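Local coordinates for protein beta-1,4-mannanase (Cryptopygus antarcticus, PDB 4OOU) that hydrolyses internal beta-1,4-mannosidic linkages in mannans, galactomannans and glucomannans as a secreted endo-acting family 5 glycoside hydrolase with a TIM-barrel fold, at residues D67-V72 with L117-G122; G76-R81 with V377-N382; S150-Y155 with L219-W224. All blocks are in the same frame, centred on the assembly; numbering follows the deposited sequence.

Contact 1 of 3, residues D67-V72 with L117-G122; sequences DWINKV and LDYANG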
ATOM      1  N   ASP A  67       6.707  15.945  10.987  1.00 46.68           N
ATOM      2  CA  ASP A  67       7.468  16.910  10.197  1.00 43.79           C
ATOM      3  C   ASP A  67       7.397  16.572   8.726  1.00 44.26           C
ATOM      4  O   ASP A  67       7.136  17.431   7.868  1.00 41.76           O
ATOM      5  CB  ASP A  67       8.928  16.877  10.602  1.00 46.15           C
ATOM      6  CG  ASP A  67       9.753  17.780   9.759  1.00 46.89           C
ATOM      7  OD1 ASP A  67       9.426  18.968   9.761  1.00 49.12           O
ATOM      8  OD2 ASP A  67      10.687  17.316   9.065  1.00 50.46           O
ATOM      9  N   TRP A  68       7.662  15.296   8.455  1.00 43.07           N
ATOM     10  CA  TRP A  68       7.517  14.723   7.123  1.00 41.22           C
ATOM     11  C   TRP A  68       6.107  14.899   6.568  1.00 36.57           C
ATOM     12  O   TRP A  68       5.933  15.261   5.392  1.00 32.36           O
ATOM     13  CB  TRP A  68       7.879  13.238   7.125  1.00 42.17           C
ATOM     14  CG  TRP A  68       9.281  12.954   7.524  1.00 41.70           C
ATOM     15  CD1 TRP A  68      10.250  13.855   7.829  1.00 43.71           C
ATOM     16  CD2 TRP A  68       9.878  11.665   7.651  1.00 42.10           C
ATOM     17  NE1 TRP A  68      11.422  13.200   8.166  1.00 43.50           N
ATOM     18  CE2 TRP A  68      11.216  11.857   8.056  1.00 42.36           C
ATOM     19  CE3 TRP A  68       9.407  10.364   7.473  1.00 40.62           C
ATOM     20  CZ2 TRP A  68      12.085  10.804   8.267  1.00 44.49           C
ATOM     21  CZ3 TRP A  68      10.258   9.320   7.694  1.00 40.48           C
ATOM     22  CH2 TRP A  68      11.592   9.538   8.081  1.00 43.38           C
ATOM     23  N   ILE A  69       5.082  14.676   7.385  1.00 34.14           N
ATOM     24  CA  ILE A  69       3.755  14.957   6.830  1.00 33.85           C
ATOM     25  C   ILE A  69       3.663  16.510   6.532  1.00 31.87           C
ATOM     26  O   ILE A  69       3.202  16.906   5.458  1.00 27.60           O
ATOM     27  CB  ILE A  69       2.482  14.290   7.522  1.00 33.55           C
ATOM     28  CG1 ILE A  69       1.581  15.352   8.051  1.00 36.48           C
ATOM     29  CG2 ILE A  69       2.662  13.184   8.554  1.00 30.87           C
ATOM     30  CD1 ILE A  69       0.779  15.875   6.894  1.00 38.71           C
ATOM     31  N   ASN A  70       4.192  17.376   7.398  1.00 31.37           N
ATOM     32  CA  ASN A  70       4.257  18.832   7.076  1.00 31.06           C
ATOM     33  C   ASN A  70       4.931  19.131   5.763  1.00 29.90           C
ATOM     34  O   ASN A  70       4.490  19.981   4.977  1.00 28.76           O
ATOM     35  CB  ASN A  70       4.986  19.653   8.154  1.00 32.87           C
ATOM     36  CG  ASN A  70       4.348  19.544   9.537  1.00 36.51           C
ATOM     37  OD1 ASN A  70       4.997  19.854  10.550  1.00 39.69           O
ATOM     38  ND2 ASN A  70       3.076  19.105   9.601  1.00 37.99           N
ATOM     39  N   LYS A  71       6.022  18.416   5.517  1.00 35.25           N
ATOM     40  CA  LYS A  71       6.789  18.586   4.265  1.00 36.05           C
ATOM     41  C   LYS A  71       5.947  18.209   3.040  1.00 36.12           C
ATOM     42  O   LYS A  71       6.068  18.795   1.968  1.00 38.17           O
ATOM     43  CB  LYS A  71       8.129  17.820   4.346  1.00 36.12           C
ATOM     44  CG  LYS A  71       9.140  18.576   5.190  1.00 35.09           C
ATOM     45  CD  LYS A  71      10.500  17.886   5.304  1.00 37.69           C
ATOM     46  CE  LYS A  71      11.572  18.825   5.869  1.00 35.29           C
ATOM     47  NZ  LYS A  71      11.372  19.094   7.314  1.00 34.44           N
ATOM     48  N   VAL A  72       5.037  17.267   3.220  1.00 38.99           N
ATOM     49  CA  VAL A  72       4.130  16.896   2.138  1.00 38.76           C
ATOM     50  C   VAL A  72       3.103  18.014   1.875  1.00 39.87           C
ATOM     51  O   VAL A  72       3.073  18.498   0.758  1.00 45.01           O
ATOM     52  CB  VAL A  72       3.521  15.479   2.374  1.00 35.51           C
ATOM     53  CG1 VAL A  72       2.353  15.179   1.449  1.00 35.58           C
ATOM     54  CG2 VAL A  72       4.609  14.423   2.235  1.00 32.00           C
ATOM     55  N   LEU A 117      -2.765   9.878  12.638  1.00 36.76           N
ATOM     56  CA  LEU A 117      -3.855  10.107  11.715  1.00 36.33           C
ATOM     57  C   LEU A 117      -4.531  11.477  11.950  1.00 40.38           C
ATOM     58  O   LEU A 117      -4.881  12.184  10.987  1.00 40.85           O
ATOM     59  CB  LEU A 117      -4.855   8.958  11.779  1.00 36.70           C
ATOM     60  CG  LEU A 117      -4.342   7.689  11.103  1.00 35.86           C
ATOM     61  CD1 LEU A 117      -5.090   6.419  11.492  1.00 34.90           C
ATOM     62  CD2 LEU A 117      -4.433   7.851   9.598  1.00 37.73           C
ATOM     63  N   ASP A 118      -4.689  11.847  13.222  1.00 40.82           N
ATOM     64  CA  ASP A 118      -5.263  13.144  13.597  1.00 41.60           C
ATOM     65  C   ASP A 118      -4.364  14.286  13.089  1.00 42.21           C
ATOM     66  O   ASP A 118      -4.855  15.362  12.737  1.00 37.88           O
ATOM     67  CB  ASP A 118      -5.417  13.263  15.144  1.00 42.89           C
ATOM     68  CG  ASP A 118      -6.489  12.331  15.734  1.00 42.88           C
ATOM     69  OD1 ASP A 118      -7.167  11.613  14.992  1.00 44.29           O
ATOM     70  OD2 ASP A 118      -6.667  12.320  16.963  1.00 41.51           O
ATOM     71  N   TYR A 119      -3.044  14.059  13.086  1.00 42.59           N
ATOM     72  CA  TYR A 119      -2.110  15.126  12.767  1.00 42.42           C
ATOM     73  C   TYR A 119      -2.152  15.313  11.276  1.00 42.17           C
ATOM     74  O   TYR A 119      -2.168  16.437  10.773  1.00 44.70           O
ATOM     75  CB  TYR A 119      -0.677  14.803  13.210  1.00 40.42           C
ATOM     76  CG  TYR A 119       0.232  15.957  12.956  1.00 41.06           C
ATOM     77  CD1 TYR A 119       0.375  16.965  13.878  1.00 42.53           C
ATOM     78  CD2 TYR A 119       0.919  16.072  11.753  1.00 45.49           C
ATOM     79  CE1 TYR A 119       1.213  18.049  13.636  1.00 44.61           C
ATOM     80  CE2 TYR A 119       1.746  17.150  11.488  1.00 44.17           C
ATOM     81  CZ  TYR A 119       1.895  18.141  12.433  1.00 45.39           C
ATOM     82  OH  TYR A 119       2.714  19.225  12.186  1.00 43.65           O
ATOM     83  N   ALA A 120      -2.191  14.182  10.586  1.00 42.15           N
ATOM     84  CA  ALA A 120      -2.170  14.135   9.143  1.00 44.56           C
ATOM     85  C   ALA A 120      -3.382  14.844   8.560  1.00 43.03           C
ATOM     86  O   ALA A 120      -3.279  15.587   7.578  1.00 42.68           O
ATOM     87  CB  ALA A 120      -2.171  12.672   8.693  1.00 47.68           C
ATOM     88  N   ASN A 121      -4.532  14.543   9.150  1.00 40.68           N
ATOM     89  CA  ASN A 121      -5.777  15.224   8.865  1.00 41.34           C
ATOM     90  C   ASN A 121      -5.613  16.722   8.911  1.00 43.20           C
ATOM     91  O   ASN A 121      -6.065  17.395   8.017  1.00 52.40           O
ATOM     92  CB  ASN A 121      -6.863  14.797   9.860  1.00 41.40           C
ATOM     93  CG  ASN A 121      -8.222  15.354   9.510  1.00 42.33           C
ATOM     94  OD1 ASN A 121      -9.172  14.615   9.226  1.00 41.28           O
ATOM     95  ND2 ASN A 121      -8.309  16.664   9.486  1.00 40.96           N
ATOM     96  N   GLY A 122      -4.962  17.244   9.941  1.00 44.20           N
ATOM     97  CA  GLY A 122      -4.801  18.695  10.094  1.00 44.28           C
ATOM     98  C   GLY A 122      -4.000  19.343   8.974  1.00 42.87           C
ATOM     99  O   GLY A 122      -4.128  20.540   8.699  1.00 36.19           O
TER
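Tyr119 reaches from helix 109-122 across to helix 58-74 and sets its ring edge against Ile69 and its hydroxyl against Asn70. Its CG stands anti to the backbone N (chi1 -176°), which sends the ring outward to the neighbouring helix. Ile69 CG1 lies in the plane of that ring, at its edge, 3.8 Å from Tyr119 CD2. On the next residue, Asn70, an amide meets the phenol oxygen, the two side chains crossing at about a right angle: Asn70 ND2 gives a hydrogen bond of 2.6 Å to Tyr119 OH. The oxygen sits in the amide plane, although the bond is bent at the hydrogen, and the amide and ring planes stand 41° apart. Deeper down, Ile69 CD1 comes within 4.1 Å of Ala120 CA, where the backbones are nearest, as the small alanine probably allows. The segments run nearly parallel, their axes 9.8 Å apart, as expected for adjacent outer helices of a beta/alpha barrel. Ile69 also packs on Gln123 and Val125, in the chain leading to strand 126-133. The contact thus grades from a buried apolar patch to a polar rim, where the amide gives the phenol oxygen a hydrogen-bond donor and probably limits how far the ring can swing.

Contact 2 of 3, residues G76-R81 with V377-N382; sequences GGNTAR and VSVNIN
This is a buried contact between the turn that leads into barrel strand 79-86 and an extended segment near the C-terminus, held by a side-chain-to-backbone hydrogen bond and by valine methyls set against polar atoms. Asn78, just ahead of the strand, turns its amide to the tail: ND2 donates to Val377 O at 2.9 Å, with the N-H...O angle at 147°. The carbonyl is met at a tilt, since the nitrogen lies 23° from its plane. With chi1 at 73°, Asn78 CG is tucked between its own backbone N and carbonyl carbon, which folds the amide back over its own backbone. Both ends of the amide are busy, for ND2 also bonds Phe38 O and OD1 accepts from Ser40 N on strand 35-43. Thr79 OG1 adds a bond of 3.0 Å to Asn78 OD1, from above its carbonyl plane. On the tail, Val377 CG1 rests 3.4 Å from Gly76 O, while Val379 CG2 approaches Asn78 ND2 at 4.2 Å and packs on Phe126. Gly76, with positive phi, is the C-prime residue of a Schellman motif that ends helix 58-74, so the tail lies against an alpha-to-beta turn at the N-terminal end of a parallel strand of the TIM barrel.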
ATOM      1  N   GLY A  76       2.465  20.571  -1.782  1.00 41.45           N
ATOM      2  CA  GLY A  76       1.232  20.291  -2.524  1.00 40.23           C
ATOM      3  C   GLY A  76       0.914  18.819  -2.742  1.00 40.40           C
ATOM      4  O   GLY A  76       0.114  18.492  -3.631  1.00 43.33           O
ATOM      5  N   GLY A  77       1.550  17.931  -1.974  1.00 39.65           N
ATOM      6  CA  GLY A  77       1.241  16.482  -2.003  1.00 41.90           C
ATOM      7  C   GLY A  77       0.046  16.181  -1.095  1.00 39.60           C
ATOM      8  O   GLY A  77      -0.404  17.048  -0.335  1.00 31.60           O
ATOM      9  N   ASN A  78      -0.481  14.968  -1.165  1.00 39.62           N
ATOM     10  CA  ASN A  78      -1.715  14.669  -0.421  1.00 40.73           C
ATOM     11  C   ASN A  78      -1.814  13.277   0.165  1.00 39.80           C
ATOM     12  O   ASN A  78      -2.881  12.876   0.570  1.00 42.72           O
ATOM     13  CB  ASN A  78      -2.925  14.920  -1.319  1.00 41.01           C
ATOM     14  CG  ASN A  78      -3.091  13.870  -2.387  1.00 42.70           C
ATOM     15  OD1 ASN A  78      -2.290  12.947  -2.503  1.00 46.01           O
ATOM     16  ND2 ASN A  78      -4.136  14.007  -3.183  1.00 42.78           N
ATOM     17  N   THR A  79      -0.709  12.543   0.205  1.00 40.40           N
ATOM     18  CA  THR A  79      -0.732  11.162   0.623  1.00 38.60           C
ATOM     19  C   THR A  79       0.635  10.739   1.134  1.00 33.94           C
ATOM     20  O   THR A  79       1.650  11.111   0.577  1.00 30.93           O
ATOM     21  CB  THR A  79      -1.156  10.255  -0.560  1.00 41.19           C
ATOM     22  OG1 THR A  79      -2.531  10.484  -0.865  1.00 46.27           O
ATOM     23  CG2 THR A  79      -0.977   8.768  -0.240  1.00 41.80           C
ATOM     24  N   ALA A  80       0.629   9.936   2.190  1.00 34.11           N
ATOM     25  CA  ALA A  80       1.819   9.256   2.674  1.00 33.73           C
ATOM     26  C   ALA A  80       1.518   7.774   2.913  1.00 34.93           C
ATOM     27  O   ALA A  80       0.531   7.434   3.560  1.00 36.12           O
ATOM     28  CB  ALA A  80       2.307   9.901   3.958  1.00 34.08           C
ATOM     29  N   ARG A  81       2.363   6.900   2.369  1.00 35.98           N
ATOM     30  CA  ARG A  81       2.279   5.457   2.619  1.00 34.52           C
ATOM     31  C   ARG A  81       3.304   5.137   3.727  1.00 37.65           C
ATOM     32  O   ARG A  81       4.499   5.520   3.651  1.00 30.65           O
ATOM     33  CB  ARG A  81       2.597   4.703   1.345  1.00 33.62           C
ATOM     34  CG  ARG A  81       2.405   3.196   1.337  1.00 33.27           C
ATOM     35  CD  ARG A  81       2.831   2.667  -0.017  1.00 29.72           C
ATOM     36  NE  ARG A  81       2.718   1.229  -0.151  1.00 30.24           N
ATOM     37  CZ  ARG A  81       3.725   0.379  -0.340  1.00 29.36           C
ATOM     38  NH1 ARG A  81       4.997   0.799  -0.399  1.00 28.81           N
ATOM     39  NH2 ARG A  81       3.455  -0.911  -0.497  1.00 25.56           N
ATOM     40  N   VAL A 377      -6.028  17.306  -6.585  1.00 39.23           N
ATOM     41  CA  VAL A 377      -4.859  16.941  -5.805  1.00 39.67           C
ATOM     42  C   VAL A 377      -5.025  17.484  -4.390  1.00 39.48           C
ATOM     43  O   VAL A 377      -5.169  16.718  -3.442  1.00 39.08           O
ATOM     44  CB  VAL A 377      -3.580  17.453  -6.496  1.00 40.84           C
ATOM     45  CG1 VAL A 377      -2.331  17.224  -5.660  1.00 41.55           C
ATOM     46  CG2 VAL A 377      -3.447  16.752  -7.825  1.00 43.43           C
ATOM     47  N   SER A 378      -5.009  18.805  -4.241  1.00 43.49           N
ATOM     48  CA  SER A 378      -5.078  19.424  -2.909  1.00 44.78           C
ATOM     49  C   SER A 378      -6.487  19.184  -2.379  1.00 39.37           C
ATOM     50  O   SER A 378      -7.441  19.689  -2.934  1.00 39.38           O
ATOM     51  CB  SER A 378      -4.717  20.923  -2.945  1.00 44.39           C
ATOM     52  OG  SER A 378      -5.615  21.662  -2.138  1.00 46.49           O
ATOM     53  N   VAL A 379      -6.599  18.367  -1.346  1.00 37.16           N
ATOM     54  CA  VAL A 379      -7.884  17.956  -0.860  1.00 38.68           C
ATOM     55  C   VAL A 379      -8.108  18.646   0.468  1.00 40.44           C
ATOM     56  O   VAL A 379      -7.166  18.826   1.221  1.00 41.25           O
ATOM     57  CB  VAL A 379      -7.969  16.448  -0.646  1.00 37.06           C
ATOM     58  CG1 VAL A 379      -9.347  16.093  -0.084  1.00 41.74           C
ATOM     59  CG2 VAL A 379      -7.731  15.702  -1.931  1.00 34.35           C
ATOM     60  N   ASN A 380      -9.351  19.043   0.738  1.00 41.98           N
ATOM     61  CA  ASN A 380      -9.725  19.555   2.056  1.00 43.95           C
ATOM     62  C   ASN A 380     -10.388  18.394   2.773  1.00 43.86           C
ATOM     63  O   ASN A 380     -11.496  17.958   2.415  1.00 44.74           O
ATOM     64  CB  ASN A 380     -10.644  20.774   1.944  1.00 46.33           C
ATOM     65  CG  ASN A 380     -10.562  21.717   3.162  1.00 48.21           C
ATOM     66  OD1 ASN A 380      -9.479  22.030   3.672  1.00 42.43           O
ATOM     67  ND2 ASN A 380     -11.726  22.203   3.606  1.00 49.29           N
ATOM     68  N   ILE A 381      -9.651  17.847   3.742  1.00 45.72           N
ATOM     69  CA  ILE A 381     -10.072  16.661   4.457  1.00 41.30           C
ATOM     70  C   ILE A 381     -10.877  17.103   5.670  1.00 40.93           C
ATOM     71  O   ILE A 381     -10.384  17.840   6.526  1.00 37.15           O
ATOM     72  CB  ILE A 381      -8.878  15.818   4.898  1.00 40.64           C
ATOM     73  CG1 ILE A 381      -8.037  15.390   3.676  1.00 44.01           C
ATOM     74  CG2 ILE A 381      -9.372  14.610   5.695  1.00 39.31           C
ATOM     75  CD1 ILE A 381      -6.808  14.551   3.994  1.00 42.99           C
ATOM     76  N   ASN A 382     -12.115  16.647   5.755  1.00 39.60           N
ATOM     77  CA  ASN A 382     -12.899  17.010   6.894  1.00 42.39           C
ATOM     78  C   ASN A 382     -12.442  16.312   8.146  1.00 44.93           C
ATOM     79  O   ASN A 382     -11.755  15.323   8.134  1.00 41.99           O
ATOM     80  CB  ASN A 382     -14.412  16.856   6.665  1.00 42.95           C
ATOM     81  CG  ASN A 382     -14.804  15.512   6.121  1.00 46.36           C
ATOM     82  OD1 ASN A 382     -14.221  14.476   6.457  1.00 51.99           O
ATOM     83  ND2 ASN A 382     -15.822  15.519   5.287  1.00 44.91           N
TER

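Contact 3 of 3, residues S150-Y155 with L219-W224; sequences SKLNSY and LKTINW
Leu152 sets its CD2 methyl against the root of the Trp224 side chain, approaching the indole obliquely, 4.1 Å from Trp224 CB and equally far from Trp224 CE3. With chi1 at -173° the chain of Leu152 extends away from its own N and carries the branched end across to helix 215-232. There the same methyl also faces Thr221 CG2 at 4.3 Å, while the Thr221 hydroxyl bonds Gln217 O within its own helix. Asn153, one residue further on, meets the benzene part of the indole at its rim: ND2 lies near the ring plane, 3.5 Å from Trp224 CZ3. The amide and indole planes are 38° apart, and no hydrogen bond joins the two groups. Replacing Asn153 with an alanine would probably open a gap beside the CZ3 edge of the indole and leave that ring freer to shift. Around the contact, Lys269 makes a cation-pi interaction with Trp224, and Lys220 forms a salt bridge to Glu149, linking the helices a second time. The segment axes are 11.4 Å apart and inclined by 35°, a spacing bridged chiefly by Leu152, Asn153 and Trp224. Helix 149-167 carries substrate-binding residues near its start, Ser150 and Lys151 among them, so the contact lies close to the substrate-binding region. Between the two segments, the chemistry is that of dispersion and shape, with the amide contributing bulk at an aromatic edge, while a salt bridge and a cation-pi contact are made nearby.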
ATOM      1  N   SER A 150      -6.036 -20.920  12.517  1.00 53.25           N
ATOM      2  CA  SER A 150      -6.385 -20.456  13.895  1.00 48.48           C
ATOM      3  C   SER A 150      -5.521 -19.280  14.333  1.00 43.62           C
ATOM      4  O   SER A 150      -6.007 -18.350  14.998  1.00 38.34           O
ATOM      5  CB  SER A 150      -6.308 -21.591  14.941  1.00 47.75           C
ATOM      6  OG  SER A 150      -5.010 -22.168  15.017  1.00 47.73           O
ATOM      7  N   LYS A 151      -4.245 -19.326  13.950  1.00 41.47           N
ATOM      8  CA  LYS A 151      -3.302 -18.293  14.331  1.00 42.85           C
ATOM      9  C   LYS A 151      -3.604 -16.998  13.593  1.00 42.79           C
ATOM     10  O   LYS A 151      -3.397 -15.908  14.126  1.00 45.13           O
ATOM     11  CB  LYS A 151      -1.863 -18.759  14.065  1.00 49.78           C
ATOM     12  CG  LYS A 151      -1.344 -19.876  14.986  1.00 49.39           C
ATOM     13  CD  LYS A 151       0.067 -20.336  14.607  1.00 49.30           C
ATOM     14  CE  LYS A 151       0.614 -21.410  15.559  1.00 49.32           C
ATOM     15  NZ  LYS A 151       1.968 -21.924  15.201  1.00 48.95           N
ATOM     16  N   LEU A 152      -4.109 -17.109  12.367  1.00 43.82           N
ATOM     17  CA  LEU A 152      -4.521 -15.920  11.591  1.00 43.28           C
ATOM     18  C   LEU A 152      -5.702 -15.228  12.215  1.00 44.70           C
ATOM     19  O   LEU A 152      -5.725 -13.982  12.322  1.00 42.30           O
ATOM     20  CB  LEU A 152      -4.883 -16.293  10.151  1.00 43.32           C
ATOM     21  CG  LEU A 152      -5.170 -15.157   9.144  1.00 43.23           C
ATOM     22  CD1 LEU A 152      -4.256 -13.950   9.286  1.00 43.33           C
ATOM     23  CD2 LEU A 152      -5.043 -15.704   7.737  1.00 42.96           C
ATOM     24  N   ASN A 153      -6.679 -16.036  12.630  1.00 41.70           N
ATOM     25  CA  ASN A 153      -7.811 -15.504  13.349  1.00 44.94           C
ATOM     26  C   ASN A 153      -7.408 -14.846  14.671  1.00 43.16           C
ATOM     27  O   ASN A 153      -8.101 -13.936  15.135  1.00 42.30           O
ATOM     28  CB  ASN A 153      -8.892 -16.567  13.598  1.00 47.84           C
ATOM     29  CG  ASN A 153      -9.699 -16.888  12.345  1.00 51.12           C
ATOM     30  OD1 ASN A 153     -10.326 -16.008  11.736  1.00 51.88           O
ATOM     31  ND2 ASN A 153      -9.694 -18.164  11.960  1.00 51.10           N
ATOM     32  N   SER A 154      -6.309 -15.280  15.284  1.00 39.61           N
ATOM     33  CA  SER A 154      -5.905 -14.620  16.510  1.00 40.82           C
ATOM     34  C   SER A 154      -5.456 -13.242  16.113  1.00 43.36           C
ATOM     35  O   SER A 154      -5.783 -12.257  16.797  1.00 41.67           O
ATOM     36  CB  SER A 154      -4.820 -15.387  17.277  1.00 41.02           C
ATOM     37  OG  SER A 154      -3.727 -15.690  16.462  1.00 37.95           O
ATOM     38  N   TYR A 155      -4.743 -13.156  14.982  1.00 47.01           N
ATOM     39  CA  TYR A 155      -4.301 -11.839  14.493  1.00 46.68           C
ATOM     40  C   TYR A 155      -5.521 -10.965  14.269  1.00 43.35           C
ATOM     41  O   TYR A 155      -5.611  -9.851  14.778  1.00 47.17           O
ATOM     42  CB  TYR A 155      -3.480 -11.912  13.208  1.00 42.36           C
ATOM     43  CG  TYR A 155      -3.256 -10.531  12.604  1.00 43.11           C
ATOM     44  CD1 TYR A 155      -2.490  -9.568  13.268  1.00 42.86           C
ATOM     45  CD2 TYR A 155      -3.818 -10.177  11.375  1.00 40.49           C
ATOM     46  CE1 TYR A 155      -2.290  -8.297  12.724  1.00 40.36           C
ATOM     47  CE2 TYR A 155      -3.638  -8.908  10.841  1.00 39.16           C
ATOM     48  CZ  TYR A 155      -2.866  -7.970  11.511  1.00 38.30           C
ATOM     49  OH  TYR A 155      -2.681  -6.710  10.966  1.00 32.18           O
ATOM     50  N   LEU A 219      -2.690 -15.511  -1.338  1.00 42.49           N
ATOM     51  CA  LEU A 219      -4.018 -14.985  -1.710  1.00 41.21           C
ATOM     52  C   LEU A 219      -5.086 -15.302  -0.694  1.00 41.32           C
ATOM     53  O   LEU A 219      -5.990 -14.490  -0.494  1.00 40.49           O
ATOM     54  CB  LEU A 219      -4.474 -15.531  -3.083  1.00 41.26           C
ATOM     55  CG  LEU A 219      -3.642 -15.066  -4.282  1.00 39.74           C
ATOM     56  CD1 LEU A 219      -4.067 -15.791  -5.542  1.00 37.76           C
ATOM     57  CD2 LEU A 219      -3.773 -13.559  -4.443  1.00 37.45           C
ATOM     58  N   LYS A 220      -4.994 -16.485  -0.085  1.00 41.46           N
ATOM     59  CA  LYS A 220      -5.905 -16.871   0.979  1.00 43.39           C
ATOM     60  C   LYS A 220      -5.675 -15.939   2.173  1.00 43.95           C
ATOM     61  O   LYS A 220      -6.613 -15.409   2.802  1.00 38.74           O
ATOM     62  CB  LYS A 220      -5.626 -18.308   1.397  1.00 46.33           C
ATOM     63  CG  LYS A 220      -6.618 -18.834   2.427  1.00 49.45           C
ATOM     64  CD  LYS A 220      -5.972 -19.780   3.426  1.00 50.45           C
ATOM     65  CE  LYS A 220      -7.012 -20.691   4.027  1.00 51.12           C
ATOM     66  NZ  LYS A 220      -6.342 -21.671   4.895  1.00 52.65           N
ATOM     67  N   THR A 221      -4.403 -15.733   2.485  1.00 43.80           N
ATOM     68  CA  THR A 221      -4.072 -14.890   3.613  1.00 46.41           C
ATOM     69  C   THR A 221      -4.582 -13.472   3.398  1.00 45.98           C
ATOM     70  O   THR A 221      -5.199 -12.883   4.306  1.00 49.07           O
ATOM     71  CB  THR A 221      -2.573 -14.920   3.876  1.00 46.11           C
ATOM     72  OG1 THR A 221      -2.219 -16.259   4.187  1.00 50.24           O
ATOM     73  CG2 THR A 221      -2.203 -14.030   5.024  1.00 46.43           C
ATOM     74  N   ILE A 222      -4.386 -12.927   2.200  1.00 41.84           N
ATOM     75  CA  ILE A 222      -4.836 -11.556   2.011  1.00 44.23           C
ATOM     76  C   ILE A 222      -6.379 -11.494   1.896  1.00 41.32           C
ATOM     77  O   ILE A 222      -7.000 -10.568   2.405  1.00 39.38           O
ATOM     78  CB  ILE A 222      -3.946 -10.643   1.047  1.00 46.86           C
ATOM     79  CG1 ILE A 222      -4.797  -9.704   0.204  1.00 45.47           C
ATOM     80  CG2 ILE A 222      -2.899 -11.366   0.167  1.00 47.44           C
ATOM     81  CD1 ILE A 222      -5.104 -10.250  -1.149  1.00 48.75           C
ATOM     82  N   ASN A 223      -6.990 -12.523   1.330  1.00 43.90           N
ATOM     83  CA  ASN A 223      -8.459 -12.629   1.296  1.00 44.32           C
ATOM     84  C   ASN A 223      -9.072 -12.563   2.698  1.00 41.80           C
ATOM     85  O   ASN A 223      -9.910 -11.689   2.976  1.00 39.00           O
ATOM     86  CB  ASN A 223      -8.878 -13.926   0.577  1.00 45.65           C
ATOM     87  CG  ASN A 223     -10.391 -14.105   0.481  1.00 44.70           C
ATOM     88  OD1 ASN A 223     -10.915 -15.164   0.855  1.00 39.11           O
ATOM     89  ND2 ASN A 223     -11.098 -13.080  -0.041  1.00 41.68           N
ATOM     90  N   TRP A 224      -8.608 -13.440   3.587  1.00 38.07           N
ATOM     91  CA  TRP A 224      -9.129 -13.453   4.945  1.00 38.48           C
ATOM     92  C   TRP A 224      -8.940 -12.104   5.606  1.00 39.06           C
ATOM     93  O   TRP A 224      -9.834 -11.628   6.314  1.00 35.44           O
ATOM     94  CB  TRP A 224      -8.457 -14.509   5.809  1.00 38.84           C
ATOM     95  CG  TRP A 224      -8.908 -15.889   5.542  1.00 44.75           C
ATOM     96  CD1 TRP A 224      -9.189 -16.424   4.337  1.00 45.08           C
ATOM     97  CD2 TRP A 224      -9.093 -16.941   6.502  1.00 51.82           C
ATOM     98  NE1 TRP A 224      -9.539 -17.733   4.467  1.00 48.32           N
ATOM     99  CE2 TRP A 224      -9.487 -18.086   5.785  1.00 50.47           C
ATOM    100  CE3 TRP A 224      -8.960 -17.026   7.900  1.00 56.38           C
ATOM    101  CZ2 TRP A 224      -9.762 -19.319   6.409  1.00 54.64           C
ATOM    102  CZ3 TRP A 224      -9.241 -18.258   8.530  1.00 59.17           C
ATOM    103  CH2 TRP A 224      -9.632 -19.386   7.776  1.00 57.75           C
TER

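In the fold
Contacts 1 and 3 are both partly buried pairings of helices that run in the same general direction on the outside of the barrel, whereas contact 2 is buried and joins a strand entrance to the chain's tail. Contacts 1 and 2 adjoin, with centres about 9 Å apart: helix 58-74 runs into strand 79-86, and Val72 O probably accepts a hydrogen bond from Gly77 N at the turn between them. Contact 3 stands about 31 Å from either, centre to centre, and alone holds substrate-binding residues. Chemistry follows place: contact 1 has a phenol-amide bond at its rim, contact 2 an amide-to-backbone bond in a buried setting, and contact 3 no hydrogen bond between its segments.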